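Putative pachytene checkpoint protein 2 (PDB 4XGU) binds and hydrolyses ATP as a protein-remodelling AAA+ ATPase and probably has a key role in chromosome recombination during meiosis. Local coordinates at residues 236-239 with 240-243; 326-329 with 330-334; 371-374 with 375-379. One frame throughout, in Å; residues are numbered along the deposited sequence.

Contact 1: residues 236-239 with 240-243; sequences IDEL and AEDE
Ala240 N donates to Ile236 O and Glu241 N to Asp237 O, two i to i+4 bonds in the C-terminal part of helix 228-241, and a third, Asp242 N to Glu238 O at 3.4 Å, is weak. One turn apart, Asp237 and Glu241 bring their carboxylates together, Asp237 OD1 standing 3.2 Å from Glu241 OE1 with the two planes turned 73° to each other. If both are ionised, the two carboxylates would repel at this spacing. What probably makes the closeness tolerable is arginine: Asp237 OD1 forms a salt bridge with Arg290 and OD2 one with Arg286. Glu241 points CG back along its own helix, anti to the carbonyl carbon (chi1 -72°), and lays that CG 3.2 Å from Asp237 O. Its extended chain then carries CD over Glu238 CA, at 3.7 Å. Beyond Ala240, Asp242 sets its CB 3.4 Å from Leu239 O. Ile236 and Leu239 turn to strand 206-212, touching Leu210 and Val208, while Ala240 O accepts from Asn292. The arrangement is the C-terminal part of a helix lying against the central beta-sheet of an AAA+ ATPase domain.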
ATOM      1  N   ILE B 236      22.849  12.601  24.984  1.00 95.47           N
ATOM      2  CA  ILE B 236      22.967  13.999  24.590  1.00 87.76           C
ATOM      3  C   ILE B 236      22.255  14.870  25.608  1.00 89.09           C
ATOM      4  O   ILE B 236      22.724  15.954  25.956  1.00 85.83           O
ATOM      5  CB  ILE B 236      22.362  14.272  23.200  1.00 87.66           C
ATOM      6  CG1 ILE B 236      22.726  13.162  22.217  1.00 94.16           C
ATOM      7  CG2 ILE B 236      22.814  15.633  22.683  1.00 83.99           C
ATOM      8  CD1 ILE B 236      22.207  13.401  20.817  1.00 96.00           C
ATOM      9  N   ASP B 237      21.116  14.377  26.084  1.00 96.84           N
ATOM     10  CA  ASP B 237      20.310  15.099  27.055  1.00100.32           C
ATOM     11  C   ASP B 237      21.092  15.331  28.344  1.00 99.43           C
ATOM     12  O   ASP B 237      21.101  16.443  28.870  1.00 97.05           O
ATOM     13  CB  ASP B 237      19.015  14.341  27.345  1.00110.86           C
ATOM     14  CG  ASP B 237      17.967  15.210  28.011  1.00120.72           C
ATOM     15  OD1 ASP B 237      18.263  15.818  29.060  1.00125.37           O
ATOM     16  OD2 ASP B 237      16.841  15.296  27.476  1.00124.12           O
ATOM     17  N   GLU B 238      21.746  14.284  28.843  1.00101.07           N
ATOM     18  CA  GLU B 238      22.570  14.403  30.045  1.00102.31           C
ATOM     19  C   GLU B 238      23.657  15.453  29.866  1.00101.69           C
ATOM     20  O   GLU B 238      23.928  16.241  30.772  1.00104.13           O
ATOM     21  CB  GLU B 238      23.205  13.059  30.408  1.00103.38           C
ATOM     22  CG  GLU B 238      22.359  12.191  31.324  1.00109.81           C
ATOM     23  CD  GLU B 238      23.195  11.184  32.090  1.00114.66           C
ATOM     24  OE1 GLU B 238      24.427  11.162  31.888  1.00114.80           O
ATOM     25  OE2 GLU B 238      22.623  10.420  32.899  1.00117.93           O
ATOM     26  N   LEU B 239      24.275  15.457  28.690  1.00100.16           N
ATOM     27  CA  LEU B 239      25.304  16.436  28.366  1.00 95.21           C
ATOM     28  C   LEU B 239      24.689  17.826  28.271  1.00 92.56           C
ATOM     29  O   LEU B 239      25.343  18.828  28.560  1.00 94.14           O
ATOM     30  CB  LEU B 239      26.000  16.063  27.058  1.00 94.30           C
ATOM     31  CG  LEU B 239      27.516  16.243  27.011  1.00 93.38           C
ATOM     32  CD1 LEU B 239      28.160  15.620  28.236  1.00 95.44           C
ATOM     33  CD2 LEU B 239      28.076  15.621  25.744  1.00 92.62           C
ATOM     34  N   ALA B 240      23.422  17.875  27.872  1.00 93.54           N
ATOM     35  CA  ALA B 240      22.691  19.133  27.769  1.00 92.89           C
ATOM     36  C   ALA B 240      22.200  19.591  29.137  1.00100.26           C
ATOM     37  O   ALA B 240      22.007  20.785  29.367  1.00 96.27           O
ATOM     38  CB  ALA B 240      21.525  18.990  26.809  1.00 96.69           C
ATOM     39  N   GLU B 241      21.992  18.631  30.038  1.00109.91           N
ATOM     40  CA  GLU B 241      21.619  18.928  31.420  1.00110.84           C
ATOM     41  C   GLU B 241      22.727  19.727  32.094  1.00107.41           C
ATOM     42  O   GLU B 241      22.476  20.532  32.992  1.00104.19           O
ATOM     43  CB  GLU B 241      21.339  17.640  32.201  1.00114.20           C
ATOM     44  CG  GLU B 241      20.039  16.943  31.814  1.00117.54           C
ATOM     45  CD  GLU B 241      19.915  15.553  32.413  1.00122.34           C
ATOM     46  OE1 GLU B 241      19.068  14.769  31.930  1.00123.47           O
ATOM     47  OE2 GLU B 241      20.663  15.242  33.362  1.00125.91           O
ATOM     48  N   ASP B 242      23.956  19.489  31.650  1.00110.39           N
ATOM     49  CA  ASP B 242      25.104  20.258  32.102  1.00117.13           C
ATOM     50  C   ASP B 242      25.012  21.681  31.566  1.00116.93           C
ATOM     51  O   ASP B 242      25.027  21.900  30.355  1.00117.48           O
ATOM     52  CB  ASP B 242      26.406  19.588  31.648  1.00119.27           C
ATOM     53  CG  ASP B 242      27.645  20.283  32.185  1.00119.51           C
ATOM     54  OD1 ASP B 242      27.512  21.157  33.067  1.00123.00           O
ATOM     55  OD2 ASP B 242      28.758  19.948  31.726  1.00114.99           O
ATOM     56  N   GLU B 243      24.902  22.649  32.471  1.00114.80           N
ATOM     57  CA  GLU B 243      24.862  24.050  32.072  1.00108.88           C
ATOM     58  C   GLU B 243      26.282  24.591  31.959  1.00109.84           C
ATOM     59  O   GLU B 243      27.246  23.893  32.279  1.00116.78           O
ATOM     60  CB  GLU B 243      24.043  24.881  33.061  1.00107.55           C
ATOM     61  CG  GLU B 243      24.716  25.127  34.406  1.00110.14           C
ATOM     62  CD  GLU B 243      24.579  23.960  35.372  1.00115.36           C
ATOM     63  OE1 GLU B 243      24.652  24.197  36.596  1.00118.11           O
ATOM     64  OE2 GLU B 243      24.401  22.810  34.917  1.00116.59           O
TER

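Contact 2: residues 326-329 with 330-334; sequences ARYS and MLKSS. With ADP (adenosine-5'-diphosphate), chain H.
Met330 CE, the methyl at the end of an extended thioether chain, comes within 3.4 Å of the exocyclic N6 of the ADP adenine and 3.5 Å of its C6. The chain starts with CG anti to the carbonyl carbon (chi1 -59°), which brings CG 3.3 Å from Ala326 O, the carbonyl that also accepts from Met330 N. Pro322 and Ile387 pack on the same side chain. One residue further, Leu331 CG rests 3.3 Å from Arg327 O, and the leucine turns to Leu372, Ile375 and Ile387. Helix 324-340 belongs to the C-terminal lid of the AAA+ fold and brings a methionine to the adenine end of the nucleotide pocket. Just before the methionine, Ser329 O is gripped twice by Ser333, one turn on: OG at 2.6 Å and the backbone N at 3.0 Å arrive from opposite faces of the carbonyl plane. Ser334 repeats the pattern on Met330 O, its OG standing above the plane, 37° out of it. Lys332 lies oblique to the Tyr328 ring, its CB 4.1 Å from CE1, and both polar ends are held by the 356-357 region: Tyr328 OH by Gln356 O, and Lys332 NZ by a salt bridge to Asp357.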
ATOM      1  N   ALA B 326      33.796  30.887  -8.318  1.00 83.33           N
ATOM      2  CA  ALA B 326      34.148  30.071  -7.163  1.00 77.70           C
ATOM      3  C   ALA B 326      35.069  28.924  -7.569  1.00 77.79           C
ATOM      4  O   ALA B 326      35.997  28.576  -6.837  1.00 80.19           O
ATOM      5  CB  ALA B 326      32.898  29.536  -6.490  1.00 75.44           C
ATOM      6  N   ARG B 327      34.809  28.345  -8.739  1.00 73.46           N
ATOM      7  CA  ARG B 327      35.643  27.264  -9.256  1.00 71.25           C
ATOM      8  C   ARG B 327      37.085  27.723  -9.422  1.00 73.57           C
ATOM      9  O   ARG B 327      38.015  27.014  -9.039  1.00 80.53           O
ATOM     10  CB  ARG B 327      35.102  26.747 -10.589  1.00 72.88           C
ATOM     11  CG  ARG B 327      33.985  25.727 -10.464  1.00 76.13           C
ATOM     12  CD  ARG B 327      33.417  25.375 -11.831  1.00 83.60           C
ATOM     13  NE  ARG B 327      32.467  26.374 -12.316  1.00 94.54           N
ATOM     14  CZ  ARG B 327      31.153  26.185 -12.377  1.00104.72           C
ATOM     15  NH1 ARG B 327      30.632  25.025 -11.995  1.00109.59           N
ATOM     16  NH2 ARG B 327      30.359  27.148 -12.826  1.00106.59           N
ATOM     17  N   TYR B 328      37.263  28.914  -9.987  1.00 75.00           N
ATOM     18  CA  TYR B 328      38.592  29.492 -10.158  1.00 77.45           C
ATOM     19  C   TYR B 328      39.291  29.633  -8.811  1.00 78.13           C
ATOM     20  O   TYR B 328      40.470  29.306  -8.673  1.00 81.22           O
ATOM     21  CB  TYR B 328      38.509  30.858 -10.854  1.00 78.17           C
ATOM     22  CG  TYR B 328      39.812  31.632 -10.845  1.00 80.11           C
ATOM     23  CD1 TYR B 328      40.149  32.450  -9.773  1.00 72.13           C
ATOM     24  CD2 TYR B 328      40.702  31.546 -11.908  1.00 82.04           C
ATOM     25  CE1 TYR B 328      41.339  33.148  -9.753  1.00 73.45           C
ATOM     26  CE2 TYR B 328      41.894  32.249 -11.900  1.00 85.15           C
ATOM     27  CZ  TYR B 328      42.207  33.046 -10.819  1.00 82.48           C
ATOM     28  OH  TYR B 328      43.391  33.744 -10.804  1.00 88.01           O
ATOM     29  N   SER B 329      38.550  30.135  -7.828  1.00 78.03           N
ATOM     30  CA  SER B 329      39.085  30.380  -6.496  1.00 78.83           C
ATOM     31  C   SER B 329      39.636  29.103  -5.872  1.00 76.72           C
ATOM     32  O   SER B 329      40.676  29.121  -5.216  1.00 80.39           O
ATOM     33  CB  SER B 329      38.005  30.977  -5.594  1.00 89.43           C
ATOM     34  OG  SER B 329      37.417  32.120  -6.191  1.00100.10           O
ATOM     35  N   MET B 330      38.935  27.995  -6.085  1.00 73.51           N
ATOM     36  CA  MET B 330      39.379  26.706  -5.575  1.00 68.64           C
ATOM     37  C   MET B 330      40.631  26.231  -6.299  1.00 72.61           C
ATOM     38  O   MET B 330      41.582  25.762  -5.673  1.00 72.76           O
ATOM     39  CB  MET B 330      38.271  25.664  -5.715  1.00 67.33           C
ATOM     40  CG  MET B 330      36.995  26.020  -4.983  1.00 65.61           C
ATOM     41  SD  MET B 330      35.723  24.779  -5.252  1.00 80.32           S
ATOM     42  CE  MET B 330      34.373  25.464  -4.298  1.00 98.71           C
ATOM     43  N   LEU B 331      40.623  26.356  -7.623  1.00 72.37           N
ATOM     44  CA  LEU B 331      41.756  25.946  -8.439  1.00 69.60           C
ATOM     45  C   LEU B 331      42.999  26.757  -8.100  1.00 77.61           C
ATOM     46  O   LEU B 331      44.099  26.213  -8.023  1.00 85.11           O
ATOM     47  CB  LEU B 331      41.426  26.086  -9.925  1.00 69.78           C
ATOM     48  CG  LEU B 331      40.311  25.181 -10.449  1.00 67.97           C
ATOM     49  CD1 LEU B 331      40.143  25.359 -11.949  1.00 72.53           C
ATOM     50  CD2 LEU B 331      40.602  23.731 -10.111  1.00 64.65           C
ATOM     51  N   LYS B 332      42.817  28.058  -7.895  1.00 77.70           N
ATOM     52  CA  LYS B 332      43.924  28.936  -7.535  1.00 73.99           C
ATOM     53  C   LYS B 332      44.478  28.559  -6.165  1.00 73.71           C
ATOM     54  O   LYS B 332      45.689  28.535  -5.962  1.00 82.44           O
ATOM     55  CB  LYS B 332      43.479  30.401  -7.545  1.00 77.34           C
ATOM     56  CG  LYS B 332      44.605  31.400  -7.310  1.00 83.46           C
ATOM     57  CD  LYS B 332      44.465  32.099  -5.965  1.00 88.34           C
ATOM     58  CE  LYS B 332      45.612  33.072  -5.726  1.00 94.70           C
ATOM     59  NZ  LYS B 332      45.482  33.779  -4.421  1.00101.24           N
ATOM     60  N   SER B 333      43.581  28.252  -5.234  1.00 76.83           N
ATOM     61  CA  SER B 333      43.972  27.859  -3.885  1.00 77.69           C
ATOM     62  C   SER B 333      44.733  26.540  -3.885  1.00 70.39           C
ATOM     63  O   SER B 333      45.637  26.339  -3.078  1.00 72.95           O
ATOM     64  CB  SER B 333      42.745  27.751  -2.983  1.00 86.57           C
ATOM     65  OG  SER B 333      42.001  28.955  -2.999  1.00101.47           O
ATOM     66  N   SER B 334      44.360  25.642  -4.791  1.00 72.14           N
ATOM     67  CA  SER B 334      45.043  24.360  -4.917  1.00 75.68           C
ATOM     68  C   SER B 334      46.475  24.559  -5.405  1.00 83.73           C
ATOM     69  O   SER B 334      47.414  23.992  -4.845  1.00 91.21           O
ATOM     70  CB  SER B 334      44.286  23.433  -5.872  1.00 72.74           C
ATOM     71  OG  SER B 334      42.999  23.117  -5.371  1.00 74.78           O
TER
HETATM   72  PB  ADP H 501      28.786  17.611   1.876  1.00 65.44           P
HETATM   73  O1B ADP H 501      28.192  18.509   0.819  1.00 63.91           O
HETATM   74  O2B ADP H 501      28.457  18.032   3.287  1.00 74.04           O
HETATM   75  O3B ADP H 501      28.600  16.132   1.613  1.00 69.42           O
HETATM   76  PA  ADP H 501      31.373  17.791   2.997  1.00110.17           P
HETATM   77  O1A ADP H 501      31.099  18.983   3.881  1.00111.19           O
HETATM   78  O2A ADP H 501      31.314  16.392   3.568  1.00115.32           O
HETATM   79  O3A ADP H 501      30.375  17.862   1.730  1.00 96.73           O
HETATM   80  O5' ADP H 501      32.841  17.999   2.371  1.00 91.38           O
HETATM   81  C5' ADP H 501      33.062  18.028   0.965  1.00 92.55           C
HETATM   82  C4' ADP H 501      34.554  18.204   0.710  1.00 96.58           C
HETATM   83  O4' ADP H 501      34.749  18.909  -0.518  1.00 97.37           O
HETATM   84  C3' ADP H 501      35.216  19.015   1.811  1.00103.57           C
HETATM   85  O3' ADP H 501      36.076  18.180   2.591  1.00110.63           O
HETATM   86  C2' ADP H 501      36.017  20.091   1.109  1.00101.32           C
HETATM   87  O2' ADP H 501      37.412  19.779   1.178  1.00100.19           O
HETATM   88  C1' ADP H 501      35.558  20.073  -0.341  1.00 98.12           C
HETATM   89  N9  ADP H 501      34.699  21.259  -0.586  1.00 92.49           N
HETATM   90  C8  ADP H 501      33.382  21.214  -0.865  1.00 84.45           C
HETATM   91  N7  ADP H 501      32.867  22.458  -1.040  1.00 79.89           N
HETATM   92  C5  ADP H 501      33.873  23.332  -0.870  1.00 83.05           C
HETATM   93  C6  ADP H 501      34.016  24.804  -0.916  1.00 83.11           C
HETATM   94  N6  ADP H 501      32.950  25.594  -1.186  1.00 86.38           N
HETATM   95  N1  ADP H 501      35.240  25.324  -0.683  1.00 85.46           N
HETATM   96  C2  ADP H 501      36.303  24.541  -0.415  1.00 88.50           C
HETATM   97  N3  ADP H 501      36.247  23.197  -0.357  1.00 89.78           N
HETATM   98  C4  ADP H 501      35.080  22.541  -0.574  1.00 89.99           C

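Contact 3: residues 371-374 with 375-379; sequences ILFK and IAQEA
The Phe373 ring and the Gln377 amide meet one turn apart, their planes 50° from each other, with NE2 4.0 Å from ring atom CE1. Phe373 and Gln377 belong to helix 367-378, an amphipathic helix of the C-terminal lid of the AAA+ fold, with one flank turned to its neighbouring helices and another to solvent. The amide comes at the ring obliquely, and the methylene Gln377 CG lies almost as near to the same CE1, at 4.1 Å. Phe373 swings its ring there with CG anti to the backbone N (chi1 -175°), while Gln377 runs back toward it on an extended chain. Arg365 adds a cation-pi interaction to the ring, and Ile358 also packs against the phenylalanine. On the packed flank Leu372 and Ile375 meet through their methyls, CD1 to CD1 at 4.2 Å. Leu372 continues onto Tyr328 and Leu331 of helix 324-340, and Ile375 onto Leu331 there and Leu413 of helix 405-420. The small Ala376 holds its CB 3.2 Å from Phe373 O.

Backbone bonds run from Ile375 N to Ile371 O, Ala376 N to Leu372 O and Gln377 N to Phe373 O. Lys374 O receives weak bonds from Glu378 N and from Gln377 N, which thus donates twice. On the solvent side Lys374 and Glu378 also join through their side chains, in an i to i+4 salt bridge. Both chains bend to reach it, the lysine at chi2 and chi4 and the glutamate at chi2, and Glu378 CG is brought 3.1 Å from Lys374 O on the way. Lys374 NZ then stands 2.9 Å from Glu378 OE2, meeting that oxygen from above the carboxylate plane, 36° out of it.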
ATOM      1  N   ILE B 371      43.863  32.099 -18.343  1.00 93.36           N
ATOM      2  CA  ILE B 371      43.946  30.704 -18.770  1.00 89.40           C
ATOM      3  C   ILE B 371      43.347  29.787 -17.708  1.00 87.42           C
ATOM      4  O   ILE B 371      42.621  28.844 -18.026  1.00 87.75           O
ATOM      5  CB  ILE B 371      45.401  30.275 -19.058  1.00 88.06           C
ATOM      6  CG1 ILE B 371      45.953  31.019 -20.272  1.00 88.74           C
ATOM      7  CG2 ILE B 371      45.476  28.785 -19.327  1.00 87.87           C
ATOM      8  CD1 ILE B 371      47.437  30.826 -20.475  1.00 86.54           C
ATOM      9  N   LEU B 372      43.646  30.077 -16.446  1.00 85.79           N
ATOM     10  CA  LEU B 372      43.107  29.305 -15.331  1.00 82.43           C
ATOM     11  C   LEU B 372      41.596  29.476 -15.232  1.00 86.03           C
ATOM     12  O   LEU B 372      40.876  28.529 -14.915  1.00 89.26           O
ATOM     13  CB  LEU B 372      43.773  29.718 -14.018  1.00 80.84           C
ATOM     14  CG  LEU B 372      43.299  28.992 -12.756  1.00 75.83           C
ATOM     15  CD1 LEU B 372      43.447  27.489 -12.918  1.00 69.85           C
ATOM     16  CD2 LEU B 372      44.066  29.479 -11.538  1.00 75.65           C
ATOM     17  N   PHE B 373      41.120  30.687 -15.507  1.00 87.79           N
ATOM     18  CA  PHE B 373      39.687  30.956 -15.523  1.00 87.23           C
ATOM     19  C   PHE B 373      39.006  30.160 -16.630  1.00 92.95           C
ATOM     20  O   PHE B 373      37.871  29.703 -16.475  1.00 90.12           O
ATOM     21  CB  PHE B 373      39.417  32.449 -15.710  1.00 90.71           C
ATOM     22  CG  PHE B 373      37.964  32.818 -15.608  1.00 95.98           C
ATOM     23  CD1 PHE B 373      37.155  32.839 -16.733  1.00101.27           C
ATOM     24  CD2 PHE B 373      37.405  33.140 -14.384  1.00 97.61           C
ATOM     25  CE1 PHE B 373      35.818  33.174 -16.636  1.00105.03           C
ATOM     26  CE2 PHE B 373      36.071  33.479 -14.282  1.00102.51           C
ATOM     27  CZ  PHE B 373      35.277  33.497 -15.408  1.00105.15           C
ATOM     28  N   LYS B 374      39.709  30.008 -17.749  1.00 97.69           N
ATOM     29  CA  LYS B 374      39.203  29.251 -18.887  1.00 98.21           C
ATOM     30  C   LYS B 374      39.032  27.786 -18.500  1.00 89.42           C
ATOM     31  O   LYS B 374      38.107  27.116 -18.956  1.00 88.33           O
ATOM     32  CB  LYS B 374      40.148  29.393 -20.085  1.00109.11           C
ATOM     33  CG  LYS B 374      39.505  29.144 -21.444  1.00115.98           C
ATOM     34  CD  LYS B 374      39.694  27.710 -21.912  1.00116.55           C
ATOM     35  CE  LYS B 374      39.194  27.533 -23.336  1.00119.31           C
ATOM     36  NZ  LYS B 374      37.735  27.814 -23.447  1.00121.65           N
ATOM     37  N   ILE B 375      39.931  27.300 -17.647  1.00 84.46           N
ATOM     38  CA  ILE B 375      39.834  25.945 -17.118  1.00 82.63           C
ATOM     39  C   ILE B 375      38.587  25.814 -16.254  1.00 79.64           C
ATOM     40  O   ILE B 375      37.867  24.817 -16.328  1.00 79.30           O
ATOM     41  CB  ILE B 375      41.080  25.567 -16.293  1.00 85.82           C
ATOM     42  CG1 ILE B 375      42.327  25.573 -17.179  1.00 84.64           C
ATOM     43  CG2 ILE B 375      40.904  24.203 -15.641  1.00 87.54           C
ATOM     44  CD1 ILE B 375      43.589  25.173 -16.451  1.00 84.39           C
ATOM     45  N   ALA B 376      38.332  26.837 -15.442  1.00 80.77           N
ATOM     46  CA  ALA B 376      37.143  26.875 -14.598  1.00 84.23           C
ATOM     47  C   ALA B 376      35.872  26.818 -15.441  1.00 95.77           C
ATOM     48  O   ALA B 376      34.857  26.269 -15.012  1.00 97.55           O
ATOM     49  CB  ALA B 376      37.153  28.122 -13.730  1.00 82.39           C
ATOM     50  N   GLN B 377      35.939  27.387 -16.643  1.00101.16           N
ATOM     51  CA  GLN B 377      34.824  27.334 -17.582  1.00102.25           C
ATOM     52  C   GLN B 377      34.617  25.919 -18.114  1.00100.62           C
ATOM     53  O   GLN B 377      33.499  25.530 -18.449  1.00104.00           O
ATOM     54  CB  GLN B 377      35.050  28.297 -18.750  1.00106.06           C
ATOM     55  CG  GLN B 377      34.597  29.725 -18.492  1.00102.94           C
ATOM     56  CD  GLN B 377      34.677  30.586 -19.738  1.00102.86           C
ATOM     57  OE1 GLN B 377      35.453  30.304 -20.653  1.00104.04           O
ATOM     58  NE2 GLN B 377      33.868  31.637 -19.784  1.00104.72           N
ATOM     59  N   GLU B 378      35.702  25.152 -18.192  1.00 95.36           N
ATOM     60  CA  GLU B 378      35.626  23.786 -18.689  1.00 94.90           C
ATOM     61  C   GLU B 378      35.203  22.822 -17.587  1.00 91.34           C
ATOM     62  O   GLU B 378      34.814  21.691 -17.864  1.00 89.21           O
ATOM     63  CB  GLU B 378      36.968  23.341 -19.281  1.00101.54           C
ATOM     64  CG  GLU B 378      37.599  24.307 -20.283  1.00112.71           C
ATOM     65  CD  GLU B 378      36.868  24.367 -21.614  1.00123.63           C
ATOM     66  OE1 GLU B 378      35.803  23.728 -21.753  1.00128.89           O
ATOM     67  OE2 GLU B 378      37.362  25.058 -22.530  1.00127.67           O
ATOM     68  N   ALA B 379      35.275  23.277 -16.340  1.00 92.62           N
ATOM     69  CA  ALA B 379      34.993  22.421 -15.191  1.00 91.19           C
ATOM     70  C   ALA B 379      33.629  22.710 -14.577  1.00 96.85           C
ATOM     71  O   ALA B 379      33.483  22.703 -13.357  1.00106.97           O
ATOM     72  CB  ALA B 379      36.081  22.583 -14.140  1.00 87.26           C
TER

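Read from the N terminus, the three contacts come in series, each within one helix; none nests in or crosses another, and none closes a loop. Contact 1 lies at the C-terminal part of helix 228-241 in the ATPase domain, just before strand 245-251. Contacts 2 and 3 follow in the C-terminal lid, across the chain's centre from contact 1, the centres of contacts 1 and 2 being about 41 Å apart. Helices 324-340 and 367-378 are consecutive in the chain and touch directly: Tyr328 CE2 lies 3.5 Å from Leu372 CD2, and Arg327 CD 3.1 Å from Ala379 O. Contacts 2 and 3 are in this way joined across two lid helices, while contact 1 stays within the ATPase domain.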